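Local coordinates for ornithine carbamoyltransferase (Giardia intestinalis, PDB 3GRF), which probably interconverts ornithine plus carbamoyl phosphate with citrulline plus phosphate, as a step of the parasite's arginine degradation pathway, at residues Thr12-Cys17 with Ile206-Glu211; Met66-Gly71 with Asn309-Ala314; Lys197-Ile202 with Leu257-Pro262; Ala285-Glu290 with Ser294-Pro299. One frame throughout, in Å; residues are numbered along the deposited sequence.

How the interactions relate
Interactions 1 and 2 each join the carbamoyl-phosphate-binding part of the chain to the ornithine-binding part, with centres 25 Å apart. The first uses the loop before helix 18-33 and helix 203-216, the second helices 56-69 and 303-322. Interactions 3 and 4 lie within the ornithine-binding part, their centres 19 Å apart and their nearest atoms about 5 Å. Interactions 1 and 3 touch where Ile206 CD1 lies 4.1 Å from Pro201 O. Along the chain interaction 1 alternates with 2 and with 3, whereas 3 and 4 both fall between the two segments of interaction 2. Two contacts therefore tie the lobes together, and two pack loops against short helices within one lobe.

Interaction 1 (Thr12-Cys17 with Ile206-Glu211); sequences TISALC and IDECEE
Ser14 and Glu208 meet where a short 3-10 turn, residues 13-15, faces the side of helix 203-216, so that the carbamoyl-phosphate-binding and ornithine-binding parts of the chain touch through a polar pair. The backbones stay well apart, 8.8 Å between Ser14 CA and Cys209 CA, and the side chains of Ser14 and Glu208 alone bridge the distance, in a small contact that buries 72 Å². Glu208 supplies most of the reach: its CG stands anti to the backbone N (chi1 172°) and the chain runs on extended, bringing the carboxylate to the turn. There Ser14 OG donates to Glu208 OE2 over 2.7 Å, arriving from above the carboxylate plane, 51° out of it.

The surroundings of this bond are packed in part and watered in part. Next to Ser14 in the turn, Ile13 is buried against helix 135-151. Arg180 of helix 173-185 packs on Ser14 and forms a salt bridge with Glu208 OE1, which gives the carboxylate a second hold and would probably help to keep it ionised. Looser is the side where Thr12, Ser14 and Glu208 are all partly exposed: Thr12 OG1 stays 4.6 Å from Glu208 OE2, and a water takes the place of direct contact. The water lies 2.5 Å from Thr12 OG1, short enough to leave its exact place uncertain. Better defined is the bond of 2.7 Å that the water donates to Glu208 OE2, the same oxygen that Ser14 OG grips.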
loop_
_atom_site.group_PDB
_atom_site.type_symbol
_atom_site.label_atom_id
_atom_site.label_comp_id
_atom_site.label_asym_id
_atom_site.label_seq_id
_atom_site.Cartn_x
_atom_site.Cartn_y
_atom_site.Cartn_z
ATOM N N THR A 12 -5.696 -25.329 3.090
ATOM C CA THR A 12 -4.866 -26.284 2.376
ATOM C C THR A 12 -5.562 -26.504 1.055
ATOM O O THR A 12 -6.691 -26.034 0.870
ATOM C CB THR A 12 -4.626 -27.632 3.182
ATOM O OG1 THR A 12 -5.807 -28.427 3.255
ATOM C CG2 THR A 12 -4.195 -27.352 4.592
ATOM N N ILE A 13 -4.908 -27.195 0.129
ATOM C CA ILE A 13 -5.496 -27.299 -1.206
ATOM C C ILE A 13 -6.647 -28.297 -1.245
ATOM O O ILE A 13 -7.522 -28.197 -2.119
ATOM C CB ILE A 13 -4.433 -27.538 -2.315
ATOM C CG1 ILE A 13 -4.984 -27.071 -3.658
ATOM C CG2 ILE A 13 -3.979 -29.020 -2.362
ATOM C CD1 ILE A 13 -5.184 -25.578 -3.764
ATOM N N SER A 14 -6.689 -29.210 -0.318
ATOM C CA SER A 14 -7.711 -30.223 -0.090
ATOM C C SER A 14 -8.982 -29.609 0.552
ATOM O O SER A 14 -9.866 -30.349 0.995
ATOM C CB SER A 14 -7.143 -31.353 0.759
ATOM O OG SER A 14 -6.906 -30.913 2.088
ATOM N N ALA A 15 -9.019 -28.278 0.634
ATOM C CA ALA A 15 -10.229 -27.534 0.965
ATOM C C ALA A 15 -11.104 -27.601 -0.299
ATOM O O ALA A 15 -12.298 -27.337 -0.244
ATOM C CB ALA A 15 -9.877 -26.026 1.309
ATOM N N LEU A 16 -10.480 -27.941 -1.428
ATOM C CA LEU A 16 -11.165 -28.059 -2.720
ATOM C C LEU A 16 -11.407 -29.523 -3.093
ATOM O O LEU A 16 -10.572 -30.402 -2.824
ATOM C CB LEU A 16 -10.312 -27.427 -3.823
ATOM C CG LEU A 16 -9.891 -25.957 -3.758
ATOM C CD1 LEU A 16 -8.957 -25.619 -4.906
ATOM C CD2 LEU A 16 -11.116 -25.073 -3.848
ATOM N N CYS A 17 -12.522 -29.792 -3.764
ATOM C CA CYS A 17 -12.739 -31.115 -4.310
ATOM C C CYS A 17 -11.973 -31.074 -5.578
ATOM O O CYS A 17 -11.536 -29.989 -5.975
ATOM C CB CYS A 17 -14.223 -31.354 -4.567
ATOM S SG CYS A 17 -14.768 -30.527 -6.024
ATOM N N ILE A 206 -0.048 -38.227 4.819
ATOM C CA ILE A 206 -0.176 -39.450 4.012
ATOM C C ILE A 206 -1.612 -40.002 4.099
ATOM O O ILE A 206 -2.268 -40.224 3.056
ATOM C CB ILE A 206 0.848 -40.516 4.448
ATOM C CG1 ILE A 206 2.261 -39.938 4.455
ATOM C CG2 ILE A 206 0.807 -41.719 3.519
ATOM C CD1 ILE A 206 3.284 -40.786 5.307
ATOM N N ASP A 207 -2.134 -40.149 5.320
ATOM C CA ASP A 207 -3.527 -40.608 5.539
ATOM C C ASP A 207 -4.592 -39.748 4.848
ATOM O O ASP A 207 -5.490 -40.273 4.174
ATOM C CB ASP A 207 -3.872 -40.663 7.035
ATOM C CG ASP A 207 -3.088 -41.731 7.788
ATOM O OD1 ASP A 207 -2.342 -42.514 7.151
ATOM O OD2 ASP A 207 -3.227 -41.788 9.026
ATOM N N GLU A 208 -4.509 -38.432 5.026
ATOM C CA GLU A 208 -5.400 -37.527 4.273
ATOM C C GLU A 208 -5.361 -37.809 2.790
ATOM O O GLU A 208 -6.406 -37.832 2.108
ATOM C CB GLU A 208 -5.046 -36.055 4.510
ATOM C CG GLU A 208 -5.822 -35.093 3.583
ATOM C CD GLU A 208 -5.690 -33.635 3.981
ATOM O OE1 GLU A 208 -4.573 -33.232 4.374
ATOM O OE2 GLU A 208 -6.696 -32.894 3.885
ATOM N N CYS A 209 -4.156 -37.969 2.261
ATOM C CA CYS A 209 -4.041 -38.175 0.817
ATOM C C CYS A 209 -4.630 -39.490 0.365
ATOM O O CYS A 209 -5.283 -39.563 -0.695
ATOM C CB CYS A 209 -2.602 -38.061 0.330
ATOM S SG CYS A 209 -1.953 -36.439 0.517
ATOM N N GLU A 210 -4.399 -40.543 1.137
ATOM C CA GLU A 210 -4.878 -41.853 0.707
ATOM C C GLU A 210 -6.412 -41.920 0.834
ATOM O O GLU A 210 -7.096 -42.491 -0.010
ATOM C CB GLU A 210 -4.104 -42.960 1.422
ATOM C CG GLU A 210 -2.619 -42.892 0.980
ATOM C CD GLU A 210 -1.766 -44.065 1.432
ATOM O OE1 GLU A 210 -1.922 -44.533 2.585
ATOM O OE2 GLU A 210 -0.907 -44.497 0.631
ATOM N N GLU A 211 -6.949 -41.235 1.836
ATOM C CA GLU A 211 -8.378 -40.999 1.936
ATOM C C GLU A 211 -8.986 -40.135 0.834
ATOM O O GLU A 211 -10.120 -40.414 0.408
ATOM C CB GLU A 211 -8.729 -40.391 3.283
ATOM C CG GLU A 211 -10.213 -40.090 3.428
ATOM C CD GLU A 211 -10.526 -39.283 4.659
ATOM O OE1 GLU A 211 -11.678 -38.793 4.752
ATOM O OE2 GLU A 211 -9.620 -39.132 5.524
HETATM O O HOH W 1 -5.564 -30.526 4.576
#

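Interaction 2 (Met66-Gly71 with Asn309-Ala314); sequences MTRLGG and NRLHSA
Arg68 and Leu311 bring the last turn of helix 56-69 against helix 303-322, their side chains crossing at about a right angle. From its backbone Arg68 starts toward the other helix, with CG anti to the carbonyl carbon (chi1 -75°). CB and CG make no close approach, and the first atom to touch is CD, which rests between both methyls of Leu311, 3.7 Å from CD1 and equally far from CD2. The two helices come from the carbamoyl-phosphate-binding and ornithine-binding parts of the chain, which makes this an interdomain helix contact; just past Arg68 the first helix ends in a Schellman motif with Gly70 at positive phi. Leu311 CD2 follows the arginine outward, 3.7 Å from Arg68 NE and 4.0 Å from Arg68 CZ, and also comes near NH1. A bend at chi3 helps to set the planar group so that this methyl lies over one face, 3.6 Å above the guanidinium plane and toward its rim. At the tip, Arg68 NH2 lies 4.2 Å from His312 CE1, at the edge of the imidazole and near its plane, with the guanidinium and imidazole planes 78° apart.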
loop_
_atom_site.group_PDB
_atom_site.type_symbol
_atom_site.label_atom_id
_atom_site.label_comp_id
_atom_site.label_asym_id
_atom_site.label_seq_id
_atom_site.Cartn_x
_atom_site.Cartn_y
_atom_site.Cartn_z
ATOM N N MET A 66 -5.265 -8.422 -7.802
ATOM C CA MET A 66 -6.462 -7.616 -7.531
ATOM C C MET A 66 -6.596 -6.485 -8.485
ATOM O O MET A 66 -7.691 -6.209 -8.944
ATOM C CB MET A 66 -6.521 -7.100 -6.086
ATOM C CG MET A 66 -6.685 -8.187 -5.008
ATOM S SD MET A 66 -8.270 -9.072 -5.049
ATOM C CE MET A 66 -9.355 -7.714 -4.705
ATOM N N THR A 67 -5.491 -5.818 -8.805
ATOM C CA THR A 67 -5.513 -4.740 -9.827
ATOM C C THR A 67 -6.018 -5.266 -11.157
ATOM O O THR A 67 -6.781 -4.594 -11.872
ATOM C CB THR A 67 -4.114 -4.140 -10.000
ATOM O OG1 THR A 67 -3.673 -3.663 -8.718
ATOM C CG2 THR A 67 -4.113 -2.970 -11.004
ATOM N N ARG A 68 -5.612 -6.476 -11.508
ATOM C CA ARG A 68 -6.004 -7.046 -12.820
ATOM C C ARG A 68 -7.471 -7.401 -12.938
ATOM O O ARG A 68 -8.004 -7.532 -14.040
ATOM C CB ARG A 68 -5.125 -8.232 -13.165
ATOM C CG ARG A 68 -3.740 -7.765 -13.612
ATOM C CD ARG A 68 -2.788 -8.923 -13.766
ATOM N NE ARG A 68 -2.969 -9.674 -15.014
ATOM C CZ ARG A 68 -2.238 -9.521 -16.119
ATOM N NH1 ARG A 68 -1.288 -8.606 -16.165
ATOM N NH2 ARG A 68 -2.480 -10.278 -17.198
ATOM N N LEU A 69 -8.087 -7.593 -11.767
ATOM C CA LEU A 69 -9.479 -7.966 -11.578
ATOM C C LEU A 69 -10.248 -6.698 -11.309
ATOM O O LEU A 69 -11.456 -6.711 -11.362
ATOM C CB LEU A 69 -9.589 -8.901 -10.378
ATOM C CG LEU A 69 -9.746 -10.419 -10.442
ATOM C CD1 LEU A 69 -9.633 -11.038 -11.799
ATOM C CD2 LEU A 69 -8.777 -11.062 -9.464
ATOM N N GLY A 70 -9.531 -5.614 -10.984
ATOM C CA GLY A 70 -10.089 -4.255 -10.900
ATOM C C GLY A 70 -10.406 -3.786 -9.502
ATOM O O GLY A 70 -11.157 -2.820 -9.311
ATOM N N GLY A 71 -9.833 -4.479 -8.525
ATOM C CA GLY A 71 -10.125 -4.240 -7.124
ATOM C C GLY A 71 -8.798 -3.822 -6.516
ATOM O O GLY A 71 -7.945 -3.257 -7.222
ATOM N N ASN A 309 3.417 -17.436 -12.687
ATOM C CA ASN A 309 2.079 -18.067 -12.656
ATOM C C ASN A 309 1.399 -17.943 -11.286
ATOM O O ASN A 309 0.201 -18.192 -11.149
ATOM C CB ASN A 309 2.155 -19.552 -13.081
ATOM C CG ASN A 309 2.264 -19.717 -14.593
ATOM O OD1 ASN A 309 1.798 -18.872 -15.368
ATOM N ND2 ASN A 309 2.848 -20.819 -15.026
ATOM N N ARG A 310 2.140 -17.509 -10.269
ATOM C CA ARG A 310 1.554 -17.105 -8.998
ATOM C C ARG A 310 0.489 -16.065 -9.231
ATOM O O ARG A 310 -0.558 -16.089 -8.570
ATOM C CB ARG A 310 2.603 -16.566 -7.999
ATOM C CG ARG A 310 3.538 -17.643 -7.392
ATOM C CD ARG A 310 2.728 -18.734 -6.642
ATOM N NE ARG A 310 2.105 -18.127 -5.457
ATOM C CZ ARG A 310 2.737 -17.831 -4.309
ATOM N NH1 ARG A 310 4.010 -18.164 -4.116
ATOM N NH2 ARG A 310 2.083 -17.213 -3.335
ATOM N N LEU A 311 0.729 -15.195 -10.210
ATOM C CA LEU A 311 -0.184 -14.095 -10.530
ATOM C C LEU A 311 -1.527 -14.644 -10.990
ATOM O O LEU A 311 -2.561 -14.364 -10.410
ATOM C CB LEU A 311 0.434 -13.114 -11.575
ATOM C CG LEU A 311 -0.573 -12.112 -12.233
ATOM C CD1 LEU A 311 -1.285 -11.201 -11.204
ATOM C CD2 LEU A 311 -0.032 -11.326 -13.377
ATOM N N HIS A 312 -1.506 -15.384 -12.087
ATOM C CA HIS A 312 -2.747 -15.864 -12.678
ATOM C C HIS A 312 -3.483 -16.879 -11.791
ATOM O O HIS A 312 -4.695 -16.917 -11.740
ATOM C CB HIS A 312 -2.401 -16.487 -14.031
ATOM C CG HIS A 312 -1.467 -15.649 -14.848
ATOM N ND1 HIS A 312 -1.811 -14.401 -15.321
ATOM C CD2 HIS A 312 -0.184 -15.855 -15.220
ATOM C CE1 HIS A 312 -0.792 -13.896 -15.985
ATOM N NE2 HIS A 312 0.206 -14.765 -15.945
ATOM N N SER A 313 -2.751 -17.740 -11.100
ATOM C CA SER A 313 -3.404 -18.655 -10.134
ATOM C C SER A 313 -3.987 -17.917 -8.915
ATOM O O SER A 313 -4.927 -18.384 -8.271
ATOM C CB SER A 313 -2.405 -19.703 -9.720
ATOM O OG SER A 313 -1.245 -19.044 -9.241
ATOM N N ALA A 314 -3.451 -16.746 -8.625
ATOM C CA ALA A 314 -3.977 -15.935 -7.534
ATOM C C ALA A 314 -5.264 -15.309 -7.975
ATOM O O ALA A 314 -6.203 -15.264 -7.186
ATOM C CB ALA A 314 -2.969 -14.849 -7.082
#

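Interaction 3 (Lys197-Ile202 with Leu257-Pro262); sequences KDFKPI and LKVLTP
Phe199 and Val259 point at each other from opposite directions, and the meeting is a CH-pi contact of regular geometry. Val259 CG2 stands 3.7 Å from the centroid of the Phe199 ring and only 11° off the ring normal, so the methyl sits over the middle of one face and not at its rim. Its distances to the ring carbons confirm this: 3.7 Å to Phe199 CE1 and 4.1 Å to Phe199 CD2 opposite it. The second methyl of Val259 is further out, with CG1 4.0 Å from Phe199 CZ.

Leu260 approaches differently. Its CB does not point at the loop, yet its end swings back, and the side chain crosses that of Phe199 at about a right angle. The branch straddles neighbouring ring carbons, with Leu260 CD1 3.8 Å from Phe199 CD2 and Leu260 CD2 3.9 Å from Phe199 CE2. These methyls meet the ring obliquely, beside the place taken by valine. Phe199 has its CG anti to the carbonyl carbon (chi1 -61°), which carries the ring away from its own loop and onto the helix.

The whole contact is apolar, and Phe199 and Leu260 are buried. His196 adds an edge-to-face ring contact to Phe199, whose backbone is hydrogen-bonded to Ser170. In the Rossmann-like ornithine-binding domain, this packing joins the loop leading from strand 188-192 to helix 203-216 with the short helix 256-260, which comes between strands 237-240 and 278-281 of the same parallel sheet.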
loop_
_atom_site.group_PDB
_atom_site.type_symbol
_atom_site.label_atom_id
_atom_site.label_comp_id
_atom_site.label_asym_id
_atom_site.label_seq_id
_atom_site.Cartn_x
_atom_site.Cartn_y
_atom_site.Cartn_z
ATOM N N LYS A 197 13.129 -39.707 10.514
ATOM C CA LYS A 197 11.838 -39.269 11.034
ATOM C C LYS A 197 11.590 -37.779 10.813
ATOM O O LYS A 197 10.469 -37.387 10.508
ATOM C CB LYS A 197 11.703 -39.660 12.524
ATOM C CG LYS A 197 12.123 -41.109 12.813
ATOM C CD LYS A 197 10.956 -42.010 13.277
ATOM C CE LYS A 197 10.713 -43.209 12.314
ATOM N NZ LYS A 197 10.411 -44.554 12.976
ATOM N N ASP A 198 12.636 -36.959 10.942
ATOM C CA ASP A 198 12.518 -35.475 10.846
ATOM C C ASP A 198 12.425 -34.911 9.415
ATOM O O ASP A 198 12.308 -33.721 9.230
ATOM C CB ASP A 198 13.694 -34.775 11.542
ATOM C CG ASP A 198 13.826 -35.156 12.996
ATOM O OD1 ASP A 198 12.815 -35.539 13.610
ATOM O OD2 ASP A 198 14.955 -35.070 13.517
ATOM N N PHE A 199 12.513 -35.774 8.417
ATOM C CA PHE A 199 12.596 -35.326 7.036
ATOM C C PHE A 199 11.576 -36.053 6.165
ATOM O O PHE A 199 11.608 -35.903 4.956
ATOM C CB PHE A 199 14.032 -35.492 6.483
ATOM C CG PHE A 199 15.088 -34.679 7.256
ATOM C CD1 PHE A 199 15.629 -35.159 8.438
ATOM C CD2 PHE A 199 15.496 -33.421 6.804
ATOM C CE1 PHE A 199 16.566 -34.401 9.175
ATOM C CE2 PHE A 199 16.425 -32.670 7.520
ATOM C CZ PHE A 199 16.974 -33.182 8.704
ATOM N N LYS A 200 10.681 -36.831 6.778
ATOM C CA LYS A 200 9.659 -37.564 6.030
ATOM C C LYS A 200 8.317 -36.864 6.182
ATOM O O LYS A 200 8.096 -36.203 7.167
ATOM C CB LYS A 200 9.493 -38.987 6.571
ATOM C CG LYS A 200 10.726 -39.856 6.595
ATOM C CD LYS A 200 10.366 -41.149 7.294
ATOM C CE LYS A 200 11.486 -42.105 7.175
ATOM N NZ LYS A 200 11.038 -43.519 7.313
ATOM N N PRO A 201 7.380 -37.075 5.235
ATOM C CA PRO A 201 6.025 -36.560 5.444
ATOM C C PRO A 201 5.420 -37.091 6.730
ATOM O O PRO A 201 5.755 -38.174 7.182
ATOM C CB PRO A 201 5.242 -37.125 4.269
ATOM C CG PRO A 201 6.224 -37.505 3.272
ATOM C CD PRO A 201 7.505 -37.819 3.978
ATOM N N ILE A 202 4.513 -36.340 7.313
ATOM C CA ILE A 202 3.887 -36.762 8.562
ATOM C C ILE A 202 2.765 -37.776 8.249
ATOM O O ILE A 202 2.105 -37.639 7.215
ATOM C CB ILE A 202 3.466 -35.479 9.338
ATOM C CG1 ILE A 202 4.110 -35.461 10.708
ATOM C CG2 ILE A 202 2.003 -35.205 9.323
ATOM C CD1 ILE A 202 5.572 -35.206 10.610
ATOM N N LEU A 257 22.564 -30.639 6.216
ATOM C CA LEU A 257 23.256 -30.856 4.947
ATOM C C LEU A 257 23.793 -32.275 4.775
ATOM O O LEU A 257 23.906 -32.767 3.661
ATOM C CB LEU A 257 24.390 -29.831 4.779
ATOM C CG LEU A 257 24.134 -28.652 3.830
ATOM C CD1 LEU A 257 23.192 -27.616 4.446
ATOM C CD2 LEU A 257 25.442 -27.985 3.433
ATOM N N LYS A 258 24.140 -32.938 5.866
ATOM C CA LYS A 258 24.675 -34.287 5.731
ATOM C C LYS A 258 23.535 -35.265 5.423
ATOM O O LYS A 258 23.692 -36.190 4.611
ATOM C CB LYS A 258 25.492 -34.710 6.961
ATOM C CG LYS A 258 24.860 -34.350 8.284
ATOM C CD LYS A 258 25.224 -35.359 9.353
ATOM C CE LYS A 258 24.076 -35.491 10.357
ATOM N NZ LYS A 258 24.606 -35.438 11.758
ATOM N N VAL A 259 22.371 -35.023 6.022
ATOM C CA VAL A 259 21.203 -35.877 5.747
ATOM C C VAL A 259 20.565 -35.551 4.364
ATOM O O VAL A 259 20.167 -36.445 3.644
ATOM C CB VAL A 259 20.223 -35.953 6.999
ATOM C CG1 VAL A 259 20.525 -34.860 8.000
ATOM C CG2 VAL A 259 18.785 -35.917 6.622
ATOM N N LEU A 260 20.565 -34.271 3.982
ATOM C CA LEU A 260 19.883 -33.780 2.777
ATOM C C LEU A 260 20.690 -33.931 1.484
ATOM O O LEU A 260 20.122 -34.019 0.403
ATOM C CB LEU A 260 19.518 -32.307 2.972
ATOM C CG LEU A 260 18.083 -31.795 3.262
ATOM C CD1 LEU A 260 16.965 -32.874 3.337
ATOM C CD2 LEU A 260 18.079 -30.832 4.458
ATOM N N THR A 261 22.018 -33.966 1.585
ATOM C CA THR A 261 22.867 -33.926 0.381
ATOM C C THR A 261 22.611 -35.011 -0.672
ATOM O O THR A 261 22.701 -34.705 -1.869
ATOM C CB THR A 261 24.373 -33.912 0.740
ATOM O OG1 THR A 261 24.663 -32.699 1.433
ATOM C CG2 THR A 261 25.235 -33.969 -0.522
ATOM N N PRO A 262 22.348 -36.278 -0.249
ATOM C CA PRO A 262 21.934 -37.292 -1.226
ATOM C C PRO A 262 20.601 -36.987 -1.961
ATOM O O PRO A 262 20.224 -37.741 -2.880
ATOM C CB PRO A 262 21.817 -38.583 -0.383
ATOM C CG PRO A 262 22.544 -38.322 0.844
ATOM C CD PRO A 262 22.500 -36.860 1.106
#

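Interaction 4 (Ala285-Glu290 with Ser294-Pro299); sequences ATRGEE and SVIDGP
A type I beta turn from Thr286 to Glu289, in the loop that follows strand 278-281 of the ornithine-binding domain, carries Arg287 across to Asp297 at the end of the short helix 293-296. The turn closes with Glu289 N on Thr286 O at 2.9 Å. From it the Arg287 chain bends at chi2 and brings its guanidinium to the aspartate, nearly coplanar with the carboxylate at 19°. The aspartate lies at the guanidinium edge, near its plane, with NH1 facing both oxygens. Arg287 NH1 lies 2.6 Å from Asp297 OD1 and a similar distance from OD2, but it is modelled too near the carboxylate carbon, so the exact sharing between the two oxygens is doubtful. Arg287 NH2 adds a weak bond to Asp297 OD1 and also forms a salt bridge with Asp92 of the second subunit, so one guanidinium serves both the loop and the trimer interface.

Ile296 packs CG2 over one face of the guanidinium and 3.8 Å from Arg287 CG, and the two side chains cross at about a right angle. Its other branch extends anti to the backbone N and presses CD1 against Ala285 CB at 3.3 Å, tighter than usual for two carbons. The loop is also fixed from within: Thr286 N donates to Glu290 OE1 over 2.8 Å, almost straight at 169°, reaching that oxygen on its syn side but 30° out of the carboxylate plane.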
loop_
_atom_site.group_PDB
_atom_site.type_symbol
_atom_site.label_atom_id
_atom_site.label_comp_id
_atom_site.label_asym_id
_atom_site.label_seq_id
_atom_site.Cartn_x
_atom_site.Cartn_y
_atom_site.Cartn_z
ATOM N N ALA A 285 15.281 -20.070 -4.665
ATOM C CA ALA A 285 16.244 -21.100 -5.061
ATOM C C ALA A 285 17.644 -20.812 -4.511
ATOM O O ALA A 285 18.150 -19.693 -4.642
ATOM C CB ALA A 285 16.310 -21.201 -6.582
ATOM N N THR A 286 18.270 -21.827 -3.913
ATOM C CA THR A 286 19.695 -21.776 -3.574
ATOM C C THR A 286 20.488 -22.787 -4.411
ATOM O O THR A 286 20.457 -24.006 -4.163
ATOM C CB THR A 286 19.927 -22.003 -2.064
ATOM O OG1 THR A 286 19.080 -21.117 -1.335
ATOM C CG2 THR A 286 21.367 -21.732 -1.676
ATOM N N ARG A 287 21.217 -22.247 -5.380
ATOM C CA ARG A 287 21.822 -23.021 -6.477
ATOM C C ARG A 287 22.735 -24.157 -6.137
ATOM O O ARG A 287 22.988 -24.974 -7.014
ATOM C CB ARG A 287 22.554 -22.127 -7.461
ATOM C CG ARG A 287 21.635 -21.502 -8.483
ATOM C CD ARG A 287 21.507 -20.008 -8.273
ATOM N NE ARG A 287 20.251 -19.438 -8.791
ATOM C CZ ARG A 287 19.834 -19.601 -10.042
ATOM N NH1 ARG A 287 20.557 -20.334 -10.886
ATOM N NH2 ARG A 287 18.702 -19.057 -10.443
ATOM N N GLY A 288 23.277 -24.224 -4.932
ATOM C CA GLY A 288 24.095 -25.404 -4.579
ATOM C C GLY A 288 23.569 -26.200 -3.405
ATOM O O GLY A 288 24.310 -27.003 -2.816
ATOM N N GLU A 289 22.305 -25.962 -3.041
ATOM C CA GLU A 289 21.650 -26.736 -1.981
ATOM C C GLU A 289 20.656 -27.725 -2.567
ATOM O O GLU A 289 21.055 -28.800 -2.982
ATOM C CB GLU A 289 21.053 -25.807 -0.919
ATOM C CG GLU A 289 22.149 -24.911 -0.324
ATOM C CD GLU A 289 21.782 -24.256 0.992
ATOM O OE1 GLU A 289 20.570 -24.226 1.317
ATOM O OE2 GLU A 289 22.717 -23.779 1.702
ATOM N N GLU A 290 19.382 -27.361 -2.648
ATOM C CA GLU A 290 18.349 -28.317 -3.074
ATOM C C GLU A 290 18.518 -28.740 -4.539
ATOM O O GLU A 290 18.071 -29.830 -4.943
ATOM C CB GLU A 290 16.948 -27.758 -2.806
ATOM C CG GLU A 290 16.580 -26.524 -3.634
ATOM C CD GLU A 290 17.018 -25.203 -3.025
ATOM O OE1 GLU A 290 16.725 -24.152 -3.623
ATOM O OE2 GLU A 290 17.624 -25.180 -1.938
ATOM N N SER A 294 23.204 -25.997 -12.737
ATOM C CA SER A 294 22.965 -26.628 -14.042
ATOM C C SER A 294 21.533 -27.145 -14.251
ATOM O O SER A 294 21.094 -27.271 -15.378
ATOM C CB SER A 294 23.920 -27.787 -14.278
ATOM O OG SER A 294 23.535 -28.908 -13.512
ATOM N N VAL A 295 20.822 -27.466 -13.176
ATOM C CA VAL A 295 19.426 -27.961 -13.293
ATOM C C VAL A 295 18.521 -26.741 -13.358
ATOM O O VAL A 295 17.750 -26.585 -14.291
ATOM C CB VAL A 295 19.035 -28.930 -12.136
ATOM C CG1 VAL A 295 17.554 -29.336 -12.200
ATOM C CG2 VAL A 295 19.949 -30.198 -12.161
ATOM N N ILE A 296 18.637 -25.860 -12.381
ATOM C CA ILE A 296 17.748 -24.691 -12.368
ATOM C C ILE A 296 17.940 -23.742 -13.530
ATOM O O ILE A 296 16.987 -23.092 -13.960
ATOM C CB ILE A 296 17.753 -23.923 -11.002
ATOM C CG1 ILE A 296 16.743 -22.748 -11.012
ATOM C CG2 ILE A 296 19.185 -23.503 -10.585
ATOM C CD1 ILE A 296 16.127 -22.410 -9.646
ATOM N N ASP A 297 19.166 -23.670 -14.039
ATOM C CA ASP A 297 19.478 -22.783 -15.162
ATOM C C ASP A 297 19.563 -23.592 -16.446
ATOM O O ASP A 297 19.808 -23.050 -17.528
ATOM C CB ASP A 297 20.782 -22.022 -14.908
ATOM C CG ASP A 297 20.733 -21.180 -13.646
ATOM O OD1 ASP A 297 19.674 -20.599 -13.297
ATOM O OD2 ASP A 297 21.768 -21.096 -12.979
ATOM N N GLY A 298 19.307 -24.887 -16.339
ATOM C CA GLY A 298 19.404 -25.757 -17.481
ATOM C C GLY A 298 18.047 -25.770 -18.146
ATOM O O GLY A 298 17.137 -25.040 -17.727
ATOM N N PRO A 299 17.906 -26.602 -19.195
ATOM C CA PRO A 299 16.762 -26.598 -20.127
ATOM C C PRO A 299 15.428 -27.231 -19.669
ATOM O O PRO A 299 14.398 -26.999 -20.304
ATOM C CB PRO A 299 17.330 -27.359 -21.330
ATOM C CG PRO A 299 18.266 -28.360 -20.712
ATOM C CD PRO A 299 18.922 -27.621 -19.567
#